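Local coordinates for protein putative exodeoxyribonuclease (Neisseria meningitidis, PDB 4B5F) that probably cuts DNA at apurinic or apyrimidinic sites as a magnesium- or manganese-dependent repair enzyme of the AP/ExoA family, at residues Asn8-Arg13 and Lys243-Ala248; Gln35-Gln40 and Trp58-Lys63; Ile31-Glu36 and Leu103-Leu108; Ala129-Leu134 and Gly180-Lys185. All blocks are in the same frame, centred on the assembly; numbering follows the deposited sequence.

Interaction 1: Asn8-Arg13 and Lys243-Ala248; sequences NVNGIR and KFSDHA. With nucleotides of chain C.
The amide of Asn8 lies almost flat over the imidazole of His247, the two planes 10° apart. Asn8 CB sits 3.7 Å from the centroid of the His247 ring as a CH-pi contact, and Asn8 CG comes within 3.3 Å of His247 CD2. With CG anti to the backbone N (chi1 -179°), the Asn8 amide is laid over the CD2/NE2 side of the ring, its ND2 nearest His247 NE2. Its two ends are held by other partners: OD1 accepts from Asn10 N in an Asx turn, while ND2 donates to Glu36. The ring in turn is held by Asp221 at ND1.

Beside the stack, Ser245 OG works in both directions. It donates to Asn8 O at 2.8 Å, from a position tilted out of the carbonyl plane, and accepts a nearly straight bond (175°) from His247 N, which makes an ST turn. Water 1 joins Asn8 N to Ala248 O nearby.

Asn10 and Asp246 cross at about a right angle. Asn10 ND2 lies 3.4 Å from Asp246 OD1, but the angle is too poor for a bond; Asn10 OD1 accepts from Lys38 NZ, and Asp246 OD2 from Trp204 NE1. Farther along, Arg13 NH2 grips OP1 of DC11 of chain C at 3.1 Å.

Asn10 and Asp246 are metal ligands in this protein, and His247 is the predicted proton acceptor, consistent with the metal and catalytic centre of a DNase I-like nuclease.

Interaction 2: Gln35-Gln40 and Trp58-Lys63; sequences QELKAQ and WHCAEK. With nucleotides of chain C.
The flat amide of Gln40 meets Ala61 edge-on: its NE2 donates to Ala61 O at 3.2 Å with an N-H...O angle of 158°, and that oxygen stays close to the amide plane. The donor, for its part, is tilted 22° from the carbonyl plane of Ala61. Glu62 O lies near the same nitrogen, 3.0 Å from Gln40 NE2, so two successive backbone carbonyls gather round one amide end. The side chain gets there by running straight out beyond CG (chi2 174°), which spans the gap to the turning chain after Cys60. Trp58, the other flat group, meets Leu37 through its CB and not through the indole ring; Trp58 CB is 4.1 Å from Leu37 CD1, and the two side chains cross at about a right angle. Trp58 NE1 is hydrogen-bonded to Glu41 OE1.

Between these two ends sits Cys60. Its SG lies 3.7 Å from Gln40 CA and also packs against Leu37 CD1, so the thiol lies against the backbone of 39-40 and the tip of Leu37. Water 5 accepts from Ala61 N, and its oxygen lies 2.9 Å from Ala39 O, one of several acceptors in its reach.

Glu36, near the start of 35-40, is a metal ligand in this protein, and Lys38 O touches the sugar of DG10 of chain C. The contact ties the loop that leaves strand 31-35 to the end of strand 55-59, an outermost strand of the six-stranded sheet. Leu37 also rests on Ile12 of helix 12-15, and Trp58 on Ala70 of the intervening strand 69-73.

Interaction 3: Ile31-Glu36 and Leu103-Leu108; sequences IVCVQE and LSVISL
Strands 31-35 and 103-108 run nearly parallel, 20° apart with axes 6.4 Å from each other at their closest, yet it is side chains that fill the gap, with Cys33 nearest Ser107 in the backbone register.

At one end Ile31 and Val105 reach toward each other tip to tip, Ile31 CD1 meeting Val105 CG2 at 3.7 Å. Leu103 CD2 reaches the same isoleucine methyl from farther back. Next along, Cys33 SG presses closely on the other branch of the valine, 3.4 Å from Val105 CG1. That methyl stands anti to its own backbone N (chi1 -175°), so CG2 meets Ile31 CD1 while CG1 faces mainly the Cys33 sulfur.

The two strands belong to different sheets: 31-35 to the six-stranded sheet, 103-109 to the seven-stranded one. Their inward residues thus form part of the core of the two-sheet sandwich of the DNase I-like fold, and helix 117-139 lies against the outward side of the second strand, where Leu108 meets Phe126 and Phe130.

Toward the C-terminal ends the packing turns polar. Ser107 OG stands 2.9 Å from Val34 O and 3.1 Å from Gln35 OE1; its single proton can serve one of them at a time, and which it chooses is not settled. Ala70 O is a further, weak partner of the same hydroxyl. Gln35 bends at chi2 (82°), folding its amide back so that OE1 turns to the serine while CG rests 3.2 Å from Leu108 O. Glu36, next after Gln35 in the chain, is a metal ligand in this protein.

Interaction 4: Ala129-Leu134 and Gly180-Lys185; sequences AFYPML and GKVIHK
Two helices running side by side, 117-139 and 173-185, make this contact; the first of them lies against the seven-stranded sheet, and the site is well away from the catalytic centre. The short segments run in the same direction, crossing at -16° with axes 10.9 Å apart, a spacing bridged chiefly by Tyr131, with Leu134 beside it.

The tyrosine's chi1 of -170° swings its ring away from its own backbone N and across to helix 173-185, and the hydroxyl ends between two lysine roots: Tyr131 OH is 3.7 Å from Lys181 CB and 3.6 Å from Lys185 CB. Both lysines cross the tyrosine at about a right angle, and their chains then lead away from the first helix. Val182 CG2 lies at the ring edge, 3.9 Å from Tyr131 CD1, as the two side chains slide past each other in opposite directions. The same methyl is shared with Leu134, whose CD1 approaches it to 3.8 Å and also touches Val182 CG1. Trp178, one turn before Val182 on helix 173-185, packs on both Tyr131 and Leu134.

No hydrogen bond joins the two segments; the nearby directed one runs from Trp188 NE1, just past helix 173-185, to Leu134 O. Between 129-134 and 180-185 themselves the contact is van der Waals, with the hydroxyl set against the CB atoms of Lys181 and Lys185, so their spacing here is probably set mainly by shape.

From the N terminus, 8-13 comes first and meets its partner only at 243-248, so interaction 1 closes a loop that holds the other three. Interactions 3 and 2 start from overlapping stretches that share Gln35 and Glu36: the short loop to 58-63 closes inside the longer one to 103-108. Interaction 4, 129-134 with 180-185, follows in series, with Leu108 against Phe130 as the touch between it and interaction 3. Asn8 and Asn10 bond to Glu36 and Lys38, knitting interaction 1 to the stretch after strand 31-35. Together they tie active-site loops, sheet edge, sandwich core and outer helices, with interactions 1 and 4 on opposite sides of the chain's centre.

Interaction 1: Asn8-Arg13 and Lys243-Ala248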
# COMPACT_ATOMS: atom_id res chain seq x y z
N ASN A 8 5.41 1.55 2.53
CA ASN A 8 5.45 0.84 3.80
C ASN A 8 6.77 1.17 4.49
O ASN A 8 7.83 0.75 4.04
CB ASN A 8 5.33 -0.67 3.58
CG ASN A 8 5.33 -1.46 4.88
OD1 ASN A 8 6.11 -1.17 5.79
ND2 ASN A 8 4.46 -2.45 4.98
N VAL A 9 6.70 1.94 5.57
CA VAL A 9 7.90 2.50 6.19
C VAL A 9 8.54 1.59 7.23
O VAL A 9 9.60 1.92 7.76
CB VAL A 9 7.61 3.89 6.82
CG1 VAL A 9 7.18 4.88 5.75
CG2 VAL A 9 6.56 3.77 7.90
N ASN A 10 7.91 0.46 7.51
CA ASN A 10 8.45 -0.49 8.48
C ASN A 10 8.81 0.21 9.79
O ASN A 10 9.94 0.13 10.27
CB ASN A 10 9.67 -1.21 7.91
CG ASN A 10 10.11 -2.39 8.75
OD1 ASN A 10 9.33 -2.91 9.55
ND2 ASN A 10 11.35 -2.82 8.57
N GLY A 11 7.83 0.90 10.37
CA GLY A 11 8.05 1.67 11.59
C GLY A 11 8.36 3.12 11.27
O GLY A 11 9.47 3.46 10.87
N ILE A 12 7.36 3.99 11.45
CA ILE A 12 7.50 5.39 11.08
C ILE A 12 8.60 6.10 11.86
O ILE A 12 9.29 6.97 11.33
CB ILE A 12 6.16 6.15 11.23
CG1 ILE A 12 6.25 7.53 10.56
CG2 ILE A 12 5.78 6.27 12.70
CD1 ILE A 12 4.96 8.31 10.60
N ARG A 13 8.76 5.73 13.13
CA ARG A 13 9.80 6.32 13.96
C ARG A 13 11.19 5.94 13.46
O ARG A 13 12.12 6.75 13.49
CB ARG A 13 9.62 5.91 15.43
CG ARG A 13 8.49 6.65 16.13
CD ARG A 13 8.22 6.08 17.51
NE ARG A 13 7.54 4.79 17.45
CZ ARG A 13 7.13 4.11 18.51
NH1 ARG A 13 7.31 4.59 19.73
NH2 ARG A 13 6.53 2.94 18.36
N LYS A 243 17.12 4.25 1.16
CA LYS A 243 16.40 3.13 1.76
C LYS A 243 15.94 3.49 3.17
O LYS A 243 16.76 3.74 4.06
CB LYS A 243 17.28 1.88 1.78
CG LYS A 243 16.56 0.59 2.15
CD LYS A 243 17.42 -0.62 1.83
CE LYS A 243 16.72 -1.92 2.20
NZ LYS A 243 16.52 -2.05 3.67
N PHE A 244 14.63 3.52 3.38
CA PHE A 244 14.06 3.88 4.68
C PHE A 244 13.35 2.69 5.32
O PHE A 244 12.81 2.81 6.42
CB PHE A 244 13.05 5.02 4.53
CG PHE A 244 13.44 6.06 3.52
CD1 PHE A 244 14.36 7.05 3.84
CD2 PHE A 244 12.87 6.07 2.26
CE1 PHE A 244 14.71 8.01 2.91
CE2 PHE A 244 13.22 7.03 1.33
CZ PHE A 244 14.14 8.00 1.66
N SER A 245 13.35 1.55 4.64
CA SER A 245 12.54 0.42 5.05
C SER A 245 12.90 -0.82 4.24
O SER A 245 13.69 -0.74 3.30
CB SER A 245 11.05 0.75 4.85
OG SER A 245 10.23 -0.38 5.01
N ASP A 246 12.33 -1.96 4.60
CA ASP A 246 12.52 -3.18 3.81
C ASP A 246 11.59 -3.15 2.60
O ASP A 246 11.71 -3.98 1.70
CB ASP A 246 12.31 -4.44 4.66
CG ASP A 246 10.92 -4.55 5.23
OD1 ASP A 246 10.26 -3.51 5.42
OD2 ASP A 246 10.48 -5.69 5.50
N HIS A 247 10.68 -2.18 2.59
CA HIS A 247 9.88 -1.89 1.40
C HIS A 247 10.46 -0.66 0.71
O HIS A 247 11.10 0.18 1.34
CB HIS A 247 8.42 -1.62 1.77
CG HIS A 247 7.69 -2.82 2.29
ND1 HIS A 247 6.85 -3.57 1.49
CD2 HIS A 247 7.65 -3.38 3.51
CE1 HIS A 247 6.34 -4.56 2.21
NE2 HIS A 247 6.81 -4.46 3.44
N ALA A 248 10.23 -0.55 -0.60
CA ALA A 248 10.61 0.64 -1.34
C ALA A 248 9.36 1.40 -1.77
O ALA A 248 8.37 0.79 -2.16
CB ALA A 248 11.46 0.27 -2.55
P DG C 10 10.50 1.47 15.02
OP1 DG C 10 9.63 2.50 14.41
OP2 DG C 10 11.91 1.80 15.34
O5' DG C 10 9.81 0.94 16.36
C5' DG C 10 8.51 0.40 16.29
C4' DG C 10 8.23 -0.44 17.52
O4' DG C 10 9.10 -1.60 17.54
C3' DG C 10 8.43 0.28 18.85
O3' DG C 10 7.23 0.21 19.60
C2' DG C 10 9.56 -0.50 19.52
C1' DG C 10 9.36 -1.87 18.90
N9 DG C 10 10.52 -2.75 19.02
C8 DG C 10 11.84 -2.46 18.75
N7 DG C 10 12.64 -3.46 18.96
C5 DG C 10 11.81 -4.48 19.40
C6 DG C 10 12.11 -5.81 19.79
O6 DG C 10 13.21 -6.37 19.81
N1 DG C 10 10.96 -6.51 20.16
C2 DG C 10 9.69 -5.99 20.17
N2 DG C 10 8.71 -6.81 20.57
N3 DG C 10 9.40 -4.75 19.81
C4 DG C 10 10.50 -4.06 19.44
P DC C 11 7.15 0.84 21.07
OP1 DC C 11 5.94 1.70 21.14
OP2 DC C 11 8.47 1.42 21.40
O5' DC C 11 6.93 -0.43 22.01
C5' DC C 11 5.79 -1.25 21.83
C4' DC C 11 5.89 -2.49 22.69
O4' DC C 11 6.94 -3.35 22.18
C3' DC C 11 6.28 -2.23 24.14
O3' DC C 11 5.11 -1.99 24.92
C2' DC C 11 6.97 -3.53 24.56
C1' DC C 11 7.52 -4.08 23.24
N1 DC C 11 9.01 -3.99 23.12
C2 DC C 11 9.79 -5.08 23.50
O2 DC C 11 9.24 -6.09 23.95
N3 DC C 11 11.14 -5.00 23.38
C4 DC C 11 11.70 -3.89 22.89
N4 DC C 11 13.03 -3.85 22.79
C5 DC C 11 10.91 -2.77 22.49
C6 DC C 11 9.58 -2.86 22.62
P DA C 9 15.12 -1.76 11.37
OP1 DA C 9 15.07 -0.93 10.15
OP2 DA C 9 16.31 -1.73 12.23
O5' DA C 9 13.85 -1.41 12.28
C5' DA C 9 12.56 -1.47 11.70
C4' DA C 9 11.49 -1.58 12.77
O4' DA C 9 11.49 -2.91 13.32
C3' DA C 9 11.66 -0.61 13.93
O3' DA C 9 10.50 0.18 14.07
C2' DA C 9 11.88 -1.51 15.16
C1' DA C 9 11.29 -2.84 14.72
N9 DA C 9 11.96 -4.00 15.32
C8 DA C 9 13.30 -4.19 15.49
N7 DA C 9 13.61 -5.33 16.05
C5 DA C 9 12.38 -5.94 16.27
C6 DA C 9 12.02 -7.17 16.84
N6 DA C 9 12.91 -8.05 17.32
N1 DA C 9 10.71 -7.47 16.91
C2 DA C 9 9.82 -6.59 16.43
N3 DA C 9 10.04 -5.40 15.87
C4 DA C 9 11.35 -5.13 15.82
O HOH W 1 6.14 0.53 -0.15
O HOH W 2 9.04 2.55 1.81
O HOH W 3 12.19 1.73 8.90
O HOH W 4 8.66 -5.15 7.59

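Interaction 2: Gln35-Gln40 and Trp58-Lys63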
# COMPACT_ATOMS: atom_id res chain seq x y z
N GLN A 35 2.27 2.77 5.34
CA GLN A 35 1.79 1.60 6.07
C GLN A 35 2.81 1.14 7.11
O GLN A 35 3.99 1.47 7.02
CB GLN A 35 1.47 0.45 5.11
CG GLN A 35 0.46 0.81 4.03
CD GLN A 35 1.09 1.54 2.86
OE1 GLN A 35 0.47 2.42 2.25
NE2 GLN A 35 2.32 1.18 2.53
N GLU A 36 2.33 0.38 8.09
CA GLU A 36 3.16 -0.09 9.19
C GLU A 36 3.78 1.06 9.99
O GLU A 36 5.00 1.19 10.06
CB GLU A 36 4.25 -1.04 8.70
CG GLU A 36 3.73 -2.40 8.26
CD GLU A 36 4.84 -3.38 7.95
OE1 GLU A 36 6.01 -3.10 8.31
OE2 GLU A 36 4.55 -4.43 7.34
N LEU A 37 2.93 1.88 10.59
CA LEU A 37 3.40 2.94 11.47
C LEU A 37 4.13 2.32 12.66
O LEU A 37 5.08 2.90 13.18
CB LEU A 37 2.23 3.79 11.98
CG LEU A 37 1.44 4.58 10.94
CD1 LEU A 37 0.32 5.37 11.61
CD2 LEU A 37 2.36 5.52 10.17
N LYS A 38 3.69 1.14 13.06
CA LYS A 38 4.21 0.46 14.24
C LYS A 38 4.27 1.42 15.42
O LYS A 38 5.23 1.43 16.19
CB LYS A 38 5.59 -0.15 13.96
CG LYS A 38 5.53 -1.29 12.95
CD LYS A 38 6.87 -1.99 12.82
CE LYS A 38 6.78 -3.13 11.81
NZ LYS A 38 8.06 -3.87 11.68
N ALA A 39 3.22 2.22 15.55
CA ALA A 39 3.11 3.21 16.61
C ALA A 39 1.66 3.64 16.78
O ALA A 39 0.86 3.51 15.86
CB ALA A 39 3.99 4.41 16.30
N GLN A 40 1.34 4.14 17.96
CA GLN A 40 0.01 4.69 18.21
C GLN A 40 0.09 6.21 18.22
O GLN A 40 1.18 6.78 18.23
CB GLN A 40 -0.54 4.16 19.54
CG GLN A 40 -0.71 2.65 19.55
CD GLN A 40 -1.11 2.11 20.91
OE1 GLN A 40 -0.72 2.65 21.95
NE2 GLN A 40 -1.91 1.05 20.92
N TRP A 58 -4.63 9.16 10.25
CA TRP A 58 -4.07 7.84 10.51
C TRP A 58 -5.05 6.94 11.22
O TRP A 58 -6.00 7.40 11.86
CB TRP A 58 -2.81 7.98 11.36
CG TRP A 58 -3.05 8.78 12.60
CD1 TRP A 58 -3.42 8.31 13.82
CD2 TRP A 58 -2.97 10.21 12.72
NE1 TRP A 58 -3.56 9.35 14.71
CE2 TRP A 58 -3.29 10.53 14.06
CE3 TRP A 58 -2.66 11.24 11.84
CZ2 TRP A 58 -3.30 11.84 14.53
CZ3 TRP A 58 -2.67 12.54 12.31
CH2 TRP A 58 -2.99 12.83 13.64
N HIS A 59 -4.82 5.63 11.12
CA HIS A 59 -5.54 4.66 11.92
C HIS A 59 -4.54 3.71 12.56
O HIS A 59 -3.87 2.95 11.87
CB HIS A 59 -6.55 3.89 11.07
CG HIS A 59 -7.48 3.03 11.87
ND1 HIS A 59 -8.68 2.57 11.38
CD2 HIS A 59 -7.38 2.55 13.14
CE1 HIS A 59 -9.28 1.84 12.30
NE2 HIS A 59 -8.52 1.81 13.37
N CYS A 60 -4.44 3.77 13.88
CA CYS A 60 -3.47 2.96 14.61
C CYS A 60 -4.10 1.71 15.19
O CYS A 60 -5.31 1.67 15.45
CB CYS A 60 -2.83 3.79 15.72
SG CYS A 60 -2.03 5.30 15.16
N ALA A 61 -3.28 0.68 15.38
CA ALA A 61 -3.75 -0.58 15.95
C ALA A 61 -3.92 -0.44 17.46
O ALA A 61 -3.35 0.47 18.07
CB ALA A 61 -2.77 -1.70 15.63
N GLU A 62 -4.70 -1.33 18.05
CA GLU A 62 -4.91 -1.33 19.49
C GLU A 62 -3.68 -1.87 20.21
O GLU A 62 -3.40 -1.50 21.35
CB GLU A 62 -6.15 -2.15 19.86
CG GLU A 62 -7.44 -1.57 19.30
CD GLU A 62 -8.67 -2.38 19.70
OE1 GLU A 62 -8.51 -3.49 20.23
OE2 GLU A 62 -9.79 -1.88 19.48
N LYS A 63 -2.95 -2.76 19.54
CA LYS A 63 -1.71 -3.29 20.08
C LYS A 63 -0.55 -2.35 19.77
O LYS A 63 -0.49 -1.77 18.68
CB LYS A 63 -1.43 -4.69 19.54
CG LYS A 63 -2.46 -5.73 19.96
CD LYS A 63 -2.06 -7.13 19.52
CE LYS A 63 -1.99 -7.24 18.01
NZ LYS A 63 -1.68 -8.63 17.58
P DG C 10 10.50 1.47 15.02
OP1 DG C 10 9.63 2.50 14.41
OP2 DG C 10 11.91 1.80 15.34
O5' DG C 10 9.81 0.94 16.36
C5' DG C 10 8.51 0.40 16.29
C4' DG C 10 8.23 -0.44 17.52
O4' DG C 10 9.10 -1.60 17.54
C3' DG C 10 8.43 0.28 18.85
O3' DG C 10 7.23 0.21 19.60
C2' DG C 10 9.56 -0.50 19.52
C1' DG C 10 9.36 -1.87 18.90
N9 DG C 10 10.52 -2.75 19.02
C8 DG C 10 11.84 -2.46 18.75
N7 DG C 10 12.64 -3.46 18.96
C5 DG C 10 11.81 -4.48 19.40
C6 DG C 10 12.11 -5.81 19.79
O6 DG C 10 13.21 -6.37 19.81
N1 DG C 10 10.96 -6.51 20.16
C2 DG C 10 9.69 -5.99 20.17
N2 DG C 10 8.71 -6.81 20.57
N3 DG C 10 9.40 -4.75 19.81
C4 DG C 10 10.50 -4.06 19.44
O HOH W 5 -0.60 1.29 14.67

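Interaction 3: Ile31-Glu36 and Leu103-Leu108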
# COMPACT_ATOMS: atom_id res chain seq x y z
N ILE A 31 0.37 13.41 -2.51
CA ILE A 31 -0.25 12.51 -1.54
C ILE A 31 0.69 11.35 -1.23
O ILE A 31 1.21 10.71 -2.14
CB ILE A 31 -1.58 11.96 -2.08
CG1 ILE A 31 -2.53 13.10 -2.45
CG2 ILE A 31 -2.22 11.03 -1.06
CD1 ILE A 31 -3.84 12.64 -3.06
N VAL A 32 0.90 11.08 0.05
CA VAL A 32 1.76 9.99 0.48
C VAL A 32 1.02 9.04 1.42
O VAL A 32 0.64 9.42 2.53
CB VAL A 32 3.02 10.52 1.19
CG1 VAL A 32 3.90 9.36 1.65
CG2 VAL A 32 3.81 11.45 0.27
N CYS A 33 0.81 7.81 0.97
CA CYS A 33 0.16 6.79 1.78
C CYS A 33 1.20 5.88 2.42
O CYS A 33 1.97 5.22 1.72
CB CYS A 33 -0.80 5.97 0.93
SG CYS A 33 -2.11 6.92 0.14
N VAL A 34 1.21 5.84 3.75
CA VAL A 34 2.19 5.03 4.47
C VAL A 34 1.54 3.87 5.23
O VAL A 34 0.41 3.98 5.70
CB VAL A 34 3.04 5.88 5.45
CG1 VAL A 34 3.81 6.95 4.70
CG2 VAL A 34 2.15 6.49 6.52
N GLN A 35 2.27 2.77 5.34
CA GLN A 35 1.79 1.60 6.07
C GLN A 35 2.81 1.14 7.11
O GLN A 35 3.99 1.47 7.02
CB GLN A 35 1.47 0.45 5.11
CG GLN A 35 0.46 0.81 4.03
CD GLN A 35 1.09 1.54 2.86
OE1 GLN A 35 0.47 2.42 2.25
NE2 GLN A 35 2.32 1.18 2.53
N GLU A 36 2.33 0.38 8.09
CA GLU A 36 3.16 -0.09 9.19
C GLU A 36 3.78 1.06 9.99
O GLU A 36 5.00 1.19 10.06
CB GLU A 36 4.25 -1.04 8.70
CG GLU A 36 3.73 -2.40 8.26
CD GLU A 36 4.84 -3.38 7.95
OE1 GLU A 36 6.01 -3.10 8.31
OE2 GLU A 36 4.55 -4.43 7.34
N LEU A 103 -11.77 12.76 -6.39
CA LEU A 103 -10.74 11.75 -6.13
C LEU A 103 -10.84 11.19 -4.72
O LEU A 103 -11.28 11.87 -3.79
CB LEU A 103 -9.35 12.34 -6.35
CG LEU A 103 -8.17 11.42 -6.04
CD1 LEU A 103 -8.20 10.17 -6.91
CD2 LEU A 103 -6.85 12.16 -6.21
N SER A 104 -10.43 9.93 -4.57
CA SER A 104 -10.34 9.30 -3.26
C SER A 104 -9.10 8.41 -3.23
O SER A 104 -8.87 7.63 -4.14
CB SER A 104 -11.59 8.47 -2.97
OG SER A 104 -12.73 9.29 -2.89
N VAL A 105 -8.30 8.55 -2.17
CA VAL A 105 -7.09 7.76 -2.01
C VAL A 105 -7.14 6.98 -0.70
O VAL A 105 -7.52 7.51 0.33
CB VAL A 105 -5.84 8.64 -2.04
CG1 VAL A 105 -4.59 7.78 -2.00
CG2 VAL A 105 -5.84 9.53 -3.27
N ILE A 106 -6.74 5.71 -0.76
CA ILE A 106 -6.75 4.85 0.41
C ILE A 106 -5.35 4.35 0.74
O ILE A 106 -4.57 4.05 -0.15
CB ILE A 106 -7.68 3.63 0.19
CG1 ILE A 106 -9.12 4.08 0.01
CG2 ILE A 106 -7.56 2.65 1.35
CD1 ILE A 106 -10.08 2.95 -0.24
N SER A 107 -5.04 4.27 2.03
CA SER A 107 -3.83 3.60 2.49
C SER A 107 -4.24 2.28 3.14
O SER A 107 -5.04 2.26 4.08
CB SER A 107 -3.05 4.46 3.47
OG SER A 107 -1.80 3.86 3.79
N LEU A 108 -3.69 1.19 2.61
CA LEU A 108 -4.08 -0.15 3.02
C LEU A 108 -2.88 -1.01 3.43
O LEU A 108 -1.86 -1.03 2.75
CB LEU A 108 -4.81 -0.85 1.87
CG LEU A 108 -5.00 -2.36 1.98
CD1 LEU A 108 -6.09 -2.70 2.98
CD2 LEU A 108 -5.32 -2.96 0.61

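Interaction 4: Ala129-Leu134 and Gly180-Lys185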
# COMPACT_ATOMS: atom_id res chain seq x y z
N ALA A 129 -13.88 -9.88 3.21
CA ALA A 129 -14.57 -8.68 3.68
C ALA A 129 -14.19 -7.44 2.88
O ALA A 129 -14.94 -6.46 2.86
CB ALA A 129 -14.29 -8.47 5.16
N PHE A 130 -13.04 -7.48 2.22
CA PHE A 130 -12.52 -6.32 1.52
C PHE A 130 -12.92 -6.35 0.05
O PHE A 130 -13.09 -5.30 -0.58
CB PHE A 130 -11.00 -6.25 1.66
CG PHE A 130 -10.39 -5.01 1.07
CD1 PHE A 130 -10.79 -3.75 1.49
CD2 PHE A 130 -9.39 -5.10 0.12
CE1 PHE A 130 -10.23 -2.61 0.95
CE2 PHE A 130 -8.82 -3.96 -0.43
CZ PHE A 130 -9.24 -2.72 -0.01
N TYR A 131 -13.07 -7.55 -0.50
CA TYR A 131 -13.47 -7.71 -1.89
C TYR A 131 -14.76 -6.94 -2.22
O TYR A 131 -14.81 -6.21 -3.20
CB TYR A 131 -13.62 -9.19 -2.25
CG TYR A 131 -13.80 -9.45 -3.73
CD1 TYR A 131 -12.71 -9.46 -4.59
CD2 TYR A 131 -15.06 -9.68 -4.26
CE1 TYR A 131 -12.87 -9.70 -5.94
CE2 TYR A 131 -15.23 -9.93 -5.61
CZ TYR A 131 -14.13 -9.93 -6.45
OH TYR A 131 -14.29 -10.18 -7.79
N PRO A 132 -15.81 -7.12 -1.40
CA PRO A 132 -17.06 -6.40 -1.66
C PRO A 132 -16.90 -4.89 -1.54
O PRO A 132 -17.65 -4.14 -2.17
CB PRO A 132 -18.00 -6.92 -0.56
CG PRO A 132 -17.09 -7.41 0.51
CD PRO A 132 -15.90 -7.96 -0.20
N MET A 133 -15.93 -4.45 -0.75
CA MET A 133 -15.64 -3.02 -0.62
C MET A 133 -15.01 -2.48 -1.89
O MET A 133 -15.27 -1.35 -2.30
CB MET A 133 -14.73 -2.76 0.58
CG MET A 133 -15.36 -3.07 1.92
SD MET A 133 -14.25 -2.68 3.30
CE MET A 133 -13.98 -0.93 3.03
N LEU A 134 -14.16 -3.30 -2.51
CA LEU A 134 -13.52 -2.93 -3.77
C LEU A 134 -14.54 -2.90 -4.90
O LEU A 134 -14.43 -2.09 -5.82
CB LEU A 134 -12.40 -3.91 -4.11
CG LEU A 134 -11.12 -3.81 -3.27
CD1 LEU A 134 -10.19 -4.98 -3.54
CD2 LEU A 134 -10.42 -2.49 -3.53
N GLY A 180 -6.25 -11.57 -9.08
CA GLY A 180 -6.73 -11.67 -10.45
C GLY A 180 -8.19 -11.29 -10.58
O GLY A 180 -8.59 -10.68 -11.57
N LYS A 181 -8.99 -11.64 -9.57
CA LYS A 181 -10.40 -11.30 -9.56
C LYS A 181 -10.59 -9.80 -9.37
O LYS A 181 -11.43 -9.18 -10.03
CB LYS A 181 -11.14 -12.06 -8.46
CG LYS A 181 -11.18 -13.57 -8.66
CD LYS A 181 -11.93 -14.25 -7.53
CE LYS A 181 -11.83 -15.77 -7.63
NZ LYS A 181 -12.39 -16.28 -8.91
N VAL A 182 -9.82 -9.21 -8.47
CA VAL A 182 -9.89 -7.78 -8.23
C VAL A 182 -9.61 -7.00 -9.51
O VAL A 182 -10.28 -6.02 -9.81
CB VAL A 182 -8.89 -7.33 -7.14
CG1 VAL A 182 -8.80 -5.81 -7.09
CG2 VAL A 182 -9.30 -7.89 -5.78
N ILE A 183 -8.63 -7.47 -10.28
CA ILE A 183 -8.24 -6.79 -11.50
C ILE A 183 -9.25 -6.97 -12.64
O ILE A 183 -9.70 -5.99 -13.23
CB ILE A 183 -6.85 -7.26 -11.99
CG1 ILE A 183 -5.77 -6.87 -10.97
CG2 ILE A 183 -6.53 -6.67 -13.35
CD1 ILE A 183 -4.39 -7.37 -11.32
N HIS A 184 -9.60 -8.22 -12.93
CA HIS A 184 -10.42 -8.52 -14.10
C HIS A 184 -11.93 -8.53 -13.81
O HIS A 184 -12.71 -7.91 -14.54
CB HIS A 184 -9.98 -9.84 -14.73
CG HIS A 184 -8.56 -9.84 -15.19
ND1 HIS A 184 -7.50 -10.10 -14.34
CD2 HIS A 184 -8.01 -9.60 -16.40
CE1 HIS A 184 -6.37 -10.02 -15.01
NE2 HIS A 184 -6.65 -9.72 -16.27
N LYS A 185 -12.33 -9.23 -12.76
CA LYS A 185 -13.75 -9.33 -12.42
C LYS A 185 -14.32 -7.99 -11.95
O LYS A 185 -15.39 -7.57 -12.40
CB LYS A 185 -13.99 -10.41 -11.37
CG LYS A 185 -13.72 -11.82 -11.87
CD LYS A 185 -14.18 -12.86 -10.87
CE LYS A 185 -14.04 -14.27 -11.43
NZ LYS A 185 -14.59 -15.30 -10.50